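Type II restriction enzyme NgoMIV (Neisseria gonorrhoeae, PDB 1FIU) recognises the double-stranded DNA sequence 5'-GCCGGC-3' and cleaves it after the first G as a magnesium-dependent homotetrameric type II restriction endonuclease. Local coordinates at residues Asn37-Asn42 against Leu256-Ala261; Lys45-Leu50 against His243-Glu248; Glu75-Ala80 against Ser278-Asp283; Asp91-Gln96 against Thr144-Ala149. One frame throughout, in Å; residues are numbered along the deposited sequence.

Contact 1 (Asn37-Asn42 against Leu256-Ala261); sequences NTRSFN and LNYEDA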
loop_
_atom_site.group_PDB
_atom_site.type_symbol
_atom_site.label_atom_id
_atom_site.label_comp_id
_atom_site.label_asym_id
_atom_site.label_seq_id
_atom_site.Cartn_x
_atom_site.Cartn_y
_atom_site.Cartn_z
ATOM N N ASN I 37 32.935 -9.280 11.046
ATOM C CA ASN I 37 32.609 -10.163 9.931
ATOM C C ASN I 37 33.748 -10.224 8.938
ATOM O O ASN I 37 34.110 -9.201 8.354
ATOM C CB ASN I 37 31.324 -9.662 9.251
ATOM C CG ASN I 37 30.832 -10.604 8.169
ATOM O OD1 ASN I 37 31.140 -10.435 6.988
ATOM N ND2 ASN I 37 30.079 -11.623 8.574
ATOM N N THR I 38 34.300 -11.425 8.769
ATOM C CA THR I 38 35.427 -11.687 7.869
ATOM C C THR I 38 35.188 -11.163 6.460
ATOM O O THR I 38 36.044 -10.489 5.880
ATOM C CB THR I 38 35.727 -13.219 7.766
ATOM O OG1 THR I 38 36.063 -13.730 9.064
ATOM C CG2 THR I 38 36.892 -13.493 6.814
ATOM N N ARG I 39 34.028 -11.481 5.889
ATOM C CA ARG I 39 33.780 -11.034 4.532
ATOM C C ARG I 39 33.629 -9.508 4.449
ATOM O O ARG I 39 34.136 -8.897 3.509
ATOM C CB ARG I 39 32.567 -11.772 3.945
ATOM C CG ARG I 39 32.821 -13.289 3.756
ATOM C CD ARG I 39 31.677 -13.967 3.016
ATOM N NE ARG I 39 31.933 -15.385 2.763
ATOM C CZ ARG I 39 31.893 -16.336 3.694
ATOM N NH1 ARG I 39 31.604 -16.032 4.957
ATOM N NH2 ARG I 39 32.134 -17.599 3.359
ATOM N N SER I 40 32.946 -8.892 5.416
ATOM C CA SER I 40 32.811 -7.429 5.394
ATOM C C SER I 40 34.198 -6.783 5.470
ATOM O O SER I 40 34.530 -5.885 4.692
ATOM C CB SER I 40 31.957 -6.942 6.570
ATOM O OG SER I 40 31.787 -5.519 6.546
ATOM N N PHE I 41 34.999 -7.256 6.425
ATOM C CA PHE I 41 36.367 -6.777 6.623
ATOM C C PHE I 41 37.182 -6.862 5.337
ATOM O O PHE I 41 37.797 -5.880 4.921
ATOM C CB PHE I 41 37.045 -7.631 7.712
ATOM C CG PHE I 41 38.481 -7.258 7.975
ATOM C CD1 PHE I 41 38.808 -6.432 9.046
ATOM C CD2 PHE I 41 39.500 -7.734 7.147
ATOM C CE1 PHE I 41 40.140 -6.080 9.295
ATOM C CE2 PHE I 41 40.837 -7.383 7.385
ATOM C CZ PHE I 41 41.149 -6.557 8.464
ATOM N N ASN I 42 37.191 -8.037 4.706
ATOM C CA ASN I 42 37.958 -8.222 3.477
ATOM C C ASN I 42 37.427 -7.486 2.257
ATOM O O ASN I 42 38.209 -6.995 1.430
ATOM C CB ASN I 42 38.101 -9.710 3.143
ATOM C CG ASN I 42 38.948 -10.437 4.156
ATOM O OD1 ASN I 42 39.961 -9.906 4.610
ATOM N ND2 ASN I 42 38.547 -11.648 4.517
ATOM N N LEU I 256 38.188 -12.567 -4.788
ATOM C CA LEU I 256 38.125 -13.477 -3.633
ATOM C C LEU I 256 37.232 -14.703 -3.825
ATOM O O LEU I 256 37.167 -15.569 -2.950
ATOM C CB LEU I 256 37.659 -12.721 -2.385
ATOM C CG LEU I 256 38.499 -11.484 -2.042
ATOM C CD1 LEU I 256 37.997 -10.854 -0.754
ATOM C CD2 LEU I 256 39.967 -11.892 -1.898
ATOM N N ASN I 257 36.548 -14.784 -4.960
ATOM C CA ASN I 257 35.654 -15.901 -5.237
ATOM C C ASN I 257 34.625 -16.130 -4.121
ATOM O O ASN I 257 34.433 -17.259 -3.661
ATOM C CB ASN I 257 36.452 -17.205 -5.503
ATOM C CG ASN I 257 37.256 -17.154 -6.802
ATOM O OD1 ASN I 257 36.743 -16.748 -7.849
ATOM N ND2 ASN I 257 38.517 -17.580 -6.744
ATOM N N TYR I 258 33.966 -15.055 -3.676
ATOM C CA TYR I 258 32.918 -15.167 -2.656
ATOM C C TYR I 258 31.672 -15.428 -3.501
ATOM O O TYR I 258 30.913 -14.514 -3.835
ATOM C CB TYR I 258 32.742 -13.856 -1.881
ATOM C CG TYR I 258 33.813 -13.547 -0.855
ATOM C CD1 TYR I 258 33.785 -12.340 -0.156
ATOM C CD2 TYR I 258 34.823 -14.463 -0.547
ATOM C CE1 TYR I 258 34.718 -12.042 0.823
ATOM C CE2 TYR I 258 35.777 -14.173 0.447
ATOM C CZ TYR I 258 35.706 -12.960 1.127
ATOM O OH TYR I 258 36.589 -12.657 2.138
ATOM N N GLU I 259 31.483 -16.691 -3.860
ATOM C CA GLU I 259 30.394 -17.113 -4.720
ATOM C C GLU I 259 28.969 -16.722 -4.334
ATOM O O GLU I 259 28.208 -16.292 -5.199
ATOM C CB GLU I 259 30.464 -18.626 -4.920
ATOM C CG GLU I 259 31.814 -19.114 -5.455
ATOM C CD GLU I 259 32.171 -18.521 -6.806
ATOM O OE1 GLU I 259 31.328 -17.798 -7.390
ATOM O OE2 GLU I 259 33.296 -18.784 -7.293
ATOM N N ASP I 260 28.590 -16.896 -3.070
ATOM C CA ASP I 260 27.229 -16.540 -2.675
ATOM C C ASP I 260 27.032 -15.021 -2.789
ATOM O O ASP I 260 26.025 -14.549 -3.352
ATOM C CB ASP I 260 26.930 -17.015 -1.249
ATOM C CG ASP I 260 26.710 -18.538 -1.168
ATOM O OD1 ASP I 260 26.723 -19.221 -2.224
ATOM O OD2 ASP I 260 26.518 -19.052 -0.045
ATOM N N ALA I 261 27.988 -14.255 -2.266
ATOM C CA ALA I 261 27.879 -12.796 -2.339
ATOM C C ALA I 261 27.841 -12.362 -3.805
ATOM O O ALA I 261 27.126 -11.426 -4.174
ATOM C CB ALA I 261 29.041 -12.134 -1.609
#

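Contact 2 (Lys45-Leu50 against His243-Glu248); sequences KGIADL and HFALYE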
loop_
_atom_site.group_PDB
_atom_site.type_symbol
_atom_site.label_atom_id
_atom_site.label_comp_id
_atom_site.label_asym_id
_atom_site.label_seq_id
_atom_site.Cartn_x
_atom_site.Cartn_y
_atom_site.Cartn_z
ATOM N N LYS I 45 38.274 -3.754 2.682
ATOM C CA LYS I 45 39.705 -3.544 2.503
ATOM C C LYS I 45 40.059 -3.562 1.020
ATOM O O LYS I 45 40.838 -2.724 0.547
ATOM C CB LYS I 45 40.471 -4.652 3.209
ATOM C CG LYS I 45 41.944 -4.381 3.345
ATOM C CD LYS I 45 42.203 -3.708 4.669
ATOM C CE LYS I 45 43.636 -3.922 5.114
ATOM N NZ LYS I 45 43.810 -3.457 6.508
ATOM N N GLY I 46 39.503 -4.538 0.301
ATOM C CA GLY I 46 39.759 -4.631 -1.126
ATOM C C GLY I 46 39.275 -3.375 -1.849
ATOM O O GLY I 46 39.960 -2.831 -2.726
ATOM N N ILE I 47 38.087 -2.904 -1.486
ATOM C CA ILE I 47 37.558 -1.712 -2.137
ATOM C C ILE I 47 38.440 -0.491 -1.858
ATOM O O ILE I 47 38.790 0.256 -2.779
ATOM C CB ILE I 47 36.108 -1.421 -1.665
ATOM C CG1 ILE I 47 35.157 -2.465 -2.241
ATOM C CG2 ILE I 47 35.688 -0.023 -2.107
ATOM C CD1 ILE I 47 33.700 -2.302 -1.753
ATOM N N ALA I 48 38.823 -0.309 -0.593
ATOM C CA ALA I 48 39.662 0.830 -0.226
ATOM C C ALA I 48 40.996 0.760 -0.975
ATOM O O ALA I 48 41.540 1.785 -1.384
ATOM C CB ALA I 48 39.889 0.854 1.277
ATOM N N ASP I 49 41.528 -0.444 -1.175
ATOM C CA ASP I 49 42.796 -0.559 -1.912
ATOM C C ASP I 49 42.586 -0.102 -3.359
ATOM O O ASP I 49 43.397 0.631 -3.924
ATOM C CB ASP I 49 43.313 -2.005 -1.909
ATOM C CG ASP I 49 44.658 -2.143 -2.622
ATOM O OD1 ASP I 49 45.662 -1.591 -2.112
ATOM O OD2 ASP I 49 44.712 -2.783 -3.700
ATOM N N LEU I 50 41.481 -0.531 -3.954
ATOM C CA LEU I 50 41.178 -0.150 -5.317
ATOM C C LEU I 50 40.913 1.348 -5.440
ATOM O O LEU I 50 40.991 1.912 -6.535
ATOM C CB LEU I 50 39.984 -0.954 -5.820
ATOM C CG LEU I 50 40.346 -2.416 -6.106
ATOM C CD1 LEU I 50 39.088 -3.147 -6.546
ATOM C CD2 LEU I 50 41.436 -2.493 -7.185
ATOM N N HIS I 243 25.403 2.138 -5.341
ATOM C CA HIS I 243 26.559 1.852 -4.501
ATOM C C HIS I 243 27.679 2.856 -4.772
ATOM O O HIS I 243 27.953 3.196 -5.935
ATOM C CB HIS I 243 27.069 0.415 -4.775
ATOM C CG HIS I 243 28.025 -0.092 -3.733
ATOM N ND1 HIS I 243 29.395 -0.005 -3.866
ATOM C CD2 HIS I 243 27.798 -0.612 -2.503
ATOM C CE1 HIS I 243 29.973 -0.446 -2.757
ATOM N NE2 HIS I 243 29.026 -0.822 -1.913
ATOM N N PHE I 244 28.341 3.297 -3.704
ATOM C CA PHE I 244 29.403 4.285 -3.832
ATOM C C PHE I 244 30.629 3.826 -4.617
ATOM O O PHE I 244 31.407 4.657 -5.092
ATOM C CB PHE I 244 29.833 4.806 -2.443
ATOM C CG PHE I 244 31.006 4.070 -1.832
ATOM C CD1 PHE I 244 32.171 4.762 -1.505
ATOM C CD2 PHE I 244 30.933 2.697 -1.542
ATOM C CE1 PHE I 244 33.243 4.109 -0.886
ATOM C CE2 PHE I 244 32.011 2.040 -0.921
ATOM C CZ PHE I 244 33.155 2.750 -0.596
ATOM N N ALA I 245 30.784 2.513 -4.782
ATOM C CA ALA I 245 31.945 1.988 -5.509
ATOM C C ALA I 245 31.597 0.620 -6.069
ATOM O O ALA I 245 32.207 -0.399 -5.737
ATOM C CB ALA I 245 33.143 1.893 -4.550
ATOM N N LEU I 246 30.633 0.600 -6.970
ATOM C CA LEU I 246 30.164 -0.661 -7.497
ATOM C C LEU I 246 31.189 -1.500 -8.253
ATOM O O LEU I 246 31.243 -2.715 -8.056
ATOM C CB LEU I 246 28.942 -0.432 -8.399
ATOM C CG LEU I 246 28.170 -1.732 -8.688
ATOM C CD1 LEU I 246 27.225 -2.067 -7.535
ATOM C CD2 LEU I 246 27.390 -1.588 -9.964
ATOM N N TYR I 247 31.967 -0.851 -9.118
ATOM C CA TYR I 247 32.970 -1.546 -9.925
ATOM C C TYR I 247 33.998 -2.232 -9.037
ATOM O O TYR I 247 34.391 -3.376 -9.299
ATOM C CB TYR I 247 33.672 -0.557 -10.853
ATOM C CG TYR I 247 32.714 0.288 -11.682
ATOM C CD1 TYR I 247 33.058 1.592 -12.049
ATOM C CD2 TYR I 247 31.461 -0.204 -12.054
ATOM C CE1 TYR I 247 32.169 2.397 -12.759
ATOM C CE2 TYR I 247 30.555 0.594 -12.772
ATOM C CZ TYR I 247 30.921 1.894 -13.112
ATOM O OH TYR I 247 30.033 2.715 -13.775
ATOM N N GLU I 248 34.424 -1.530 -7.995
ATOM C CA GLU I 248 35.413 -2.058 -7.066
ATOM C C GLU I 248 34.831 -3.206 -6.241
ATOM O O GLU I 248 35.522 -4.204 -5.983
ATOM C CB GLU I 248 35.932 -0.940 -6.169
ATOM C CG GLU I 248 36.654 0.178 -6.928
ATOM C CD GLU I 248 35.727 1.156 -7.663
ATOM O OE1 GLU I 248 34.480 1.032 -7.567
ATOM O OE2 GLU I 248 36.266 2.064 -8.338
HETATM O O HOH W 1 38.733 3.268 -8.129
#

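Contact 3 (Glu75-Ala80 against Ser278-Asp283); sequences EFVQSA and SDLPLD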
loop_
_atom_site.group_PDB
_atom_site.type_symbol
_atom_site.label_atom_id
_atom_site.label_comp_id
_atom_site.label_asym_id
_atom_site.label_seq_id
_atom_site.Cartn_x
_atom_site.Cartn_y
_atom_site.Cartn_z
ATOM N N GLU I 75 27.118 16.937 -3.273
ATOM C CA GLU I 75 28.014 17.669 -4.160
ATOM C C GLU I 75 28.239 16.935 -5.473
ATOM O O GLU I 75 28.279 17.556 -6.523
ATOM C CB GLU I 75 29.348 17.935 -3.450
ATOM C CG GLU I 75 29.169 18.843 -2.265
ATOM C CD GLU I 75 30.449 19.093 -1.505
ATOM O OE1 GLU I 75 31.455 18.394 -1.760
ATOM O OE2 GLU I 75 30.438 19.994 -0.639
ATOM N N PHE I 76 28.380 15.612 -5.408
ATOM C CA PHE I 76 28.572 14.814 -6.603
ATOM C C PHE I 76 27.330 14.909 -7.486
ATOM O O PHE I 76 27.442 15.079 -8.696
ATOM C CB PHE I 76 28.816 13.340 -6.243
ATOM C CG PHE I 76 28.731 12.421 -7.414
ATOM C CD1 PHE I 76 29.782 12.322 -8.330
ATOM C CD2 PHE I 76 27.556 11.714 -7.659
ATOM C CE1 PHE I 76 29.652 11.530 -9.479
ATOM C CE2 PHE I 76 27.414 10.933 -8.792
ATOM C CZ PHE I 76 28.454 10.835 -9.707
ATOM N N VAL I 77 26.147 14.777 -6.877
ATOM C CA VAL I 77 24.915 14.832 -7.655
ATOM C C VAL I 77 24.745 16.202 -8.300
ATOM O O VAL I 77 24.452 16.307 -9.497
ATOM C CB VAL I 77 23.677 14.480 -6.788
ATOM C CG1 VAL I 77 22.370 14.824 -7.551
ATOM C CG2 VAL I 77 23.691 12.977 -6.470
ATOM N N GLN I 78 24.962 17.245 -7.517
ATOM C CA GLN I 78 24.835 18.602 -8.034
ATOM C C GLN I 78 25.751 18.837 -9.235
ATOM O O GLN I 78 25.318 19.295 -10.295
ATOM C CB GLN I 78 25.172 19.593 -6.930
ATOM C CG GLN I 78 24.932 21.054 -7.295
ATOM C CD GLN I 78 25.360 21.990 -6.173
ATOM O OE1 GLN I 78 26.513 21.962 -5.734
ATOM N NE2 GLN I 78 24.435 22.821 -5.699
ATOM N N SER I 79 27.021 18.472 -9.085
ATOM C CA SER I 79 27.989 18.687 -10.147
ATOM C C SER I 79 27.743 17.877 -11.415
ATOM O O SER I 79 27.852 18.398 -12.529
ATOM C CB SER I 79 29.400 18.412 -9.595
ATOM O OG SER I 79 30.380 18.917 -10.481
ATOM N N ALA I 80 27.425 16.594 -11.277
ATOM C CA ALA I 80 27.202 15.771 -12.454
ATOM C C ALA I 80 25.863 16.074 -13.161
ATOM O O ALA I 80 25.800 16.141 -14.391
ATOM C CB ALA I 80 27.282 14.271 -12.075
ATOM N N SER I 278 27.780 6.490 -10.294
ATOM C CA SER I 278 27.853 7.215 -11.570
ATOM C C SER I 278 26.598 7.086 -12.445
ATOM O O SER I 278 26.418 7.839 -13.402
ATOM C CB SER I 278 29.105 6.772 -12.394
ATOM O OG SER I 278 28.966 5.467 -12.911
ATOM N N ASP I 279 25.741 6.129 -12.133
ATOM C CA ASP I 279 24.501 5.942 -12.891
ATOM C C ASP I 279 23.422 6.906 -12.392
ATOM O O ASP I 279 22.443 7.202 -13.107
ATOM C CB ASP I 279 23.997 4.514 -12.690
ATOM C CG ASP I 279 24.885 3.500 -13.359
ATOM O OD1 ASP I 279 25.065 3.647 -14.575
ATOM O OD2 ASP I 279 25.395 2.579 -12.676
ATOM N N LEU I 280 23.610 7.415 -11.182
ATOM C CA LEU I 280 22.578 8.261 -10.586
ATOM C C LEU I 280 22.235 9.558 -11.316
ATOM O O LEU I 280 21.045 9.831 -11.565
ATOM C CB LEU I 280 22.901 8.548 -9.112
ATOM C CG LEU I 280 21.826 9.373 -8.382
ATOM C CD1 LEU I 280 20.443 8.707 -8.528
ATOM C CD2 LEU I 280 22.207 9.513 -6.915
ATOM N N PRO I 281 23.238 10.378 -11.679
ATOM C CA PRO I 281 22.901 11.630 -12.384
ATOM C C PRO I 281 22.071 11.392 -13.642
ATOM O O PRO I 281 21.057 12.061 -13.862
ATOM C CB PRO I 281 24.266 12.231 -12.703
ATOM C CG PRO I 281 25.138 11.709 -11.594
ATOM C CD PRO I 281 24.694 10.267 -11.474
ATOM N N LEU I 282 22.464 10.416 -14.461
ATOM C CA LEU I 282 21.698 10.113 -15.671
ATOM C C LEU I 282 20.313 9.534 -15.346
ATOM O O LEU I 282 19.341 9.811 -16.056
ATOM C CB LEU I 282 22.472 9.139 -16.579
ATOM C CG LEU I 282 23.350 9.795 -17.645
ATOM C CD1 LEU I 282 24.283 8.737 -18.249
ATOM C CD2 LEU I 282 22.476 10.440 -18.741
ATOM N N ASP I 283 20.203 8.727 -14.285
ATOM C CA ASP I 283 18.892 8.184 -13.932
ATOM C C ASP I 283 17.957 9.315 -13.448
ATOM O O ASP I 283 16.748 9.201 -13.565
ATOM C CB ASP I 283 19.020 7.086 -12.874
ATOM C CG ASP I 283 19.366 5.734 -13.492
ATOM O OD1 ASP I 283 19.405 5.647 -14.738
ATOM O OD2 ASP I 283 19.571 4.774 -12.731
#

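Contact 4 (Asp91-Gln96 against Thr144-Ala149); sequences DWNVKQ and TRNLIA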
loop_
_atom_site.group_PDB
_atom_site.type_symbol
_atom_site.label_atom_id
_atom_site.label_comp_id
_atom_site.label_asym_id
_atom_site.label_seq_id
_atom_site.Cartn_x
_atom_site.Cartn_y
_atom_site.Cartn_z
ATOM N N ASP I 91 15.671 24.674 -13.870
ATOM C CA ASP I 91 16.380 25.481 -12.885
ATOM C C ASP I 91 16.392 24.549 -11.672
ATOM O O ASP I 91 15.470 24.556 -10.869
ATOM C CB ASP I 91 15.559 26.749 -12.600
ATOM C CG ASP I 91 16.211 27.651 -11.568
ATOM O OD1 ASP I 91 17.326 27.337 -11.103
ATOM O OD2 ASP I 91 15.596 28.683 -11.225
ATOM N N TRP I 92 17.451 23.741 -11.563
ATOM C CA TRP I 92 17.543 22.723 -10.507
ATOM C C TRP I 92 18.332 23.109 -9.273
ATOM O O TRP I 92 19.306 23.846 -9.367
ATOM C CB TRP I 92 18.178 21.447 -11.084
ATOM C CG TRP I 92 17.545 20.929 -12.343
ATOM C CD1 TRP I 92 17.981 21.126 -13.623
ATOM C CD2 TRP I 92 16.355 20.133 -12.438
ATOM N NE1 TRP I 92 17.136 20.494 -14.513
ATOM C CE2 TRP I 92 16.128 19.884 -13.816
ATOM C CE3 TRP I 92 15.459 19.605 -11.493
ATOM C CZ2 TRP I 92 15.039 19.132 -14.277
ATOM C CZ3 TRP I 92 14.376 18.851 -11.950
ATOM C CH2 TRP I 92 14.175 18.624 -13.332
ATOM N N ASN I 93 17.899 22.611 -8.117
ATOM C CA ASN I 93 18.617 22.857 -6.878
ATOM C C ASN I 93 18.841 21.507 -6.230
ATOM O O ASN I 93 17.963 20.637 -6.260
ATOM C CB ASN I 93 17.801 23.738 -5.946
ATOM C CG ASN I 93 17.443 25.066 -6.584
ATOM O OD1 ASN I 93 18.327 25.832 -6.993
ATOM N ND2 ASN I 93 16.147 25.347 -6.682
ATOM N N VAL I 94 20.018 21.320 -5.658
ATOM C CA VAL I 94 20.318 20.054 -4.984
ATOM C C VAL I 94 20.768 20.412 -3.588
ATOM O O VAL I 94 21.651 21.253 -3.422
ATOM C CB VAL I 94 21.473 19.298 -5.676
ATOM C CG1 VAL I 94 21.750 17.967 -4.932
ATOM C CG2 VAL I 94 21.136 19.030 -7.114
ATOM N N LYS I 95 20.176 19.814 -2.569
ATOM C CA LYS I 95 20.626 20.153 -1.239
ATOM C C LYS I 95 20.444 19.115 -0.163
ATOM O O LYS I 95 19.509 18.301 -0.174
ATOM C CB LYS I 95 20.003 21.463 -0.760
ATOM C CG LYS I 95 18.561 21.346 -0.325
ATOM C CD LYS I 95 18.079 22.622 0.346
ATOM C CE LYS I 95 16.642 22.475 0.808
ATOM N NZ LYS I 95 16.064 23.750 1.334
ATOM N N GLN I 96 21.395 19.150 0.766
ATOM C CA GLN I 96 21.379 18.273 1.906
ATOM C C GLN I 96 20.361 18.947 2.810
ATOM O O GLN I 96 20.466 20.148 3.107
ATOM C CB GLN I 96 22.774 18.227 2.529
ATOM C CG GLN I 96 22.800 17.478 3.810
ATOM C CD GLN I 96 24.174 17.424 4.434
ATOM O OE1 GLN I 96 25.049 18.247 4.144
ATOM N NE2 GLN I 96 24.366 16.454 5.312
ATOM N N THR I 144 15.242 19.683 -6.417
ATOM C CA THR I 144 13.992 20.385 -6.703
ATOM C C THR I 144 14.088 21.147 -8.017
ATOM O O THR I 144 15.193 21.448 -8.489
ATOM C CB THR I 144 13.645 21.373 -5.566
ATOM O OG1 THR I 144 14.688 22.348 -5.448
ATOM C CG2 THR I 144 13.541 20.625 -4.228
ATOM N N ARG I 145 12.927 21.440 -8.607
ATOM C CA ARG I 145 12.852 22.183 -9.874
ATOM C C ARG I 145 12.047 23.456 -9.638
ATOM O O ARG I 145 10.916 23.396 -9.178
ATOM C CB ARG I 145 12.133 21.367 -10.963
ATOM C CG ARG I 145 12.311 21.973 -12.362
ATOM C CD ARG I 145 11.560 21.220 -13.426
ATOM N NE ARG I 145 11.747 21.847 -14.734
ATOM C CZ ARG I 145 11.346 21.314 -15.883
ATOM N NH1 ARG I 145 10.730 20.134 -15.890
ATOM N NH2 ARG I 145 11.564 21.956 -17.033
ATOM N N ASN I 146 12.644 24.602 -9.955
ATOM C CA ASN I 146 11.950 25.869 -9.830
ATOM C C ASN I 146 10.972 26.011 -10.985
ATOM O O ASN I 146 11.147 25.413 -12.043
ATOM C CB ASN I 146 12.962 27.015 -9.850
ATOM C CG ASN I 146 13.698 27.155 -8.533
ATOM O OD1 ASN I 146 14.802 27.713 -8.481
ATOM N ND2 ASN I 146 13.084 26.673 -7.454
ATOM N N LEU I 147 9.934 26.811 -10.778
ATOM C CA LEU I 147 8.909 26.988 -11.796
ATOM C C LEU I 147 9.387 27.849 -12.949
ATOM O O LEU I 147 10.420 28.508 -12.851
ATOM C CB LEU I 147 7.662 27.550 -11.141
ATOM C CG LEU I 147 7.232 26.724 -9.922
ATOM C CD1 LEU I 147 5.927 27.274 -9.395
ATOM C CD2 LEU I 147 7.048 25.231 -10.289
ATOM N N ILE I 148 8.636 27.838 -14.045
ATOM C CA ILE I 148 9.053 28.557 -15.229
ATOM C C ILE I 148 8.100 29.635 -15.717
ATOM O O ILE I 148 6.880 29.582 -15.496
ATOM C CB ILE I 148 9.325 27.573 -16.359
ATOM C CG1 ILE I 148 8.014 26.981 -16.873
ATOM C CG2 ILE I 148 10.235 26.462 -15.838
ATOM C CD1 ILE I 148 8.167 25.967 -17.999
ATOM N N ALA I 149 8.680 30.627 -16.384
ATOM C CA ALA I 149 7.893 31.731 -16.894
ATOM C C ALA I 149 7.111 31.337 -18.140
ATOM O O ALA I 149 7.482 30.409 -18.893
ATOM C CB ALA I 149 8.815 32.908 -17.212
HETATM O O HOH W 2 12.771 24.701 -14.270
HETATM O O HOH W 3 12.923 29.232 -13.008
HETATM O O HOH W 4 16.692 28.291 -6.456
#

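Contact 1 (Asn37-Asn42 against Leu256-Ala261)
The phenol of Y258 reaches across to the first turn of helix 38-50, where it meets the aliphatic chain of R39 and the amide of N42. CG of R39 lies over one face of the ring, 4.1 Å from the ring centroid of Y258, a CH-pi contact. The R39 chain runs extended from CG to NE, so CB, CG and CD share the touching while the guanidinium stands higher above the ring, its CZ 5.5 Å from the Y258 centroid, at most a weak cation-pi attraction. At the far end of the ring, ND2 of N42 donates to OH of Y258 over 3.2 Å, with a bent N-H...O angle of 146°. On the opposite face CB of L256 lies over the rim of the ring, and its CD1 rests on CB of N42. Further out, each partner sits where a helix begins or ends. N37 caps helix 38-50 through OD1, which accepts from N of S40 at 2.8 Å. N257 closes helix 246-256 in a Schellman motif, and Y258 is the N-cap residue of helix 259-270. Carbon contacts on its two faces thus do most to place the ring, and with one bent hydrogen bond little polar specificity enters this surface contact.

Contact 2 (Lys45-Leu50 against His243-Glu248)
I47 and E248 bury the most surface here, and their CA atoms mark the closest approach of the two backbones, 5.4 Å apart. The two branches of I47 divide the work. CG2, anti to the backbone N, reaches the turn ahead of helix 246-256, lying 4.0 Å from CB of A245 and equally close to CZ of F244. CG1, beside the backbone N with chi1 at -71°, runs along the backbone of E248 instead, and the CD1 it carries ends near CE1 of H243. CB of A245 also sits over the centre of the F244 ring.

E248 makes its contact with the carbon part of its chain. CG packs against CB of L50 at 3.7 Å, and CD1 of L50 lies over CA and O of the same glutamate. The bend at chi2 (77°) turns the carboxylate away from these carbons. There OE1 forms a salt bridge with R9, while OE2 accepts from a water at 2.8 Å that also donates to O of L50, joining the two segments at the end of helix 38-50. Direct contact is otherwise apolar. Helix 38-50 packs on the junction where strand 240-243 of the central sheet passes into helix 246-256, in the alpha/beta core of this PD-(D/E)XK nuclease.

Contact 3 (Glu75-Ala80 against Ser278-Asp283)
The ring of P281 packs against A80 and F76 on helix 62-81, and this is where the packing is tightest. CG of P281 comes within 3.4 Å of CB of A80, closer than usual van der Waals contact, with CB of P281 next to the same methyl. The CA atoms of A80 and P281 are 6.0 Å apart. F76 adds its outer ring atoms: CE2 lies 3.7 Å from CG of P281, and CZ touches both that carbon and CA of S278. Its ring is carried there by CG standing anti to the backbone N (chi1 168°), and the two side chains cross at about a right angle.

Away from this point the contact thins. V77 meets L280 through a single close pair, CG2 to CD2 at 3.8 Å, and S278 is touched by F76 mainly on its backbone, at 4.1 Å from CZ to CA. All six touching residues are nevertheless buried. L280 continues onto V217, V219 and Y242 of the central sheet, while F76 meets the ring of F12 on helix 4-18. The exposed side of helix 62-81 carries E75 and Q78; E75 forms a salt bridge with K15. On the far side of segment 278-283, D279 and D283 accept backbone hydrogen bonds from Y167 and S169 of the second subunit. The chemistry is therefore divided: segment 278-283 meets helix 62-81 through carbon packing, whereas its polar side chains bond to other parts of the chain, such as K275 and D276, and to the second subunit.

Contact 4 (Asp91-Gln96 against Thr144-Ala149)
W92 and N93 pair with R145 and T144 in an antiparallel beta ladder, where strand 92-96, outermost in the sheet of this chain, joins strand 141-145 of the mixed central sheet. N93 and T144 form a hydrogen-bonded pair with both backbone links made: N of N93 to O of T144 at 3.0 Å, and N of T144 to O of N93 at 2.9 Å. One step on, N of N146 donates to O of D91 almost straight, at 178°. T144 O also receives a CA-H...O contact from W92.

Beyond the ladder, waters take over. One accepts from N of D91 and from NE of R145, and donates to O of N146; a second donates to O of L147 and, at longer range, to OD2 of D91. OD1 of N146 takes a weak bond from ND2 of N93, 3.3 Å away, yet lies 3.0 Å from OD2 of D91, another acceptor. NH1 of R145 donates to the carbonyls of V286 and A285 of the second subunit, while NE1 of W92 donates to O of R88. On the W92-R145 face of the sheet, the extended arginine chain lies across the indole, with CG of R145 4.0 Å from the centroid of its six-membered ring.

In the fold
From the N terminus, helix 38-50 supplies the first segments of contacts 1 and 2, helix 62-81 that of contact 3, and strand 92-96 that of contact 4. Contact 4 closes first, when the chain returns as strand 141-145, and its short loop lies within those of all the others. Contact 2 closes next at residues 243-248, and contact 1 shortly afterwards at 256-261, enclosing it. Contact 3 closes last, near the C terminus, and crosses both. Contacts 1 and 2 join helix 38-50 to successive helices; a probable hydrogen bond between the hydroxyls of Y247 and S278 links contact 2 to contact 3, and V77 and Q78 pack on V94 between contacts 3 and 4, connecting the helical layer with the sheet edge.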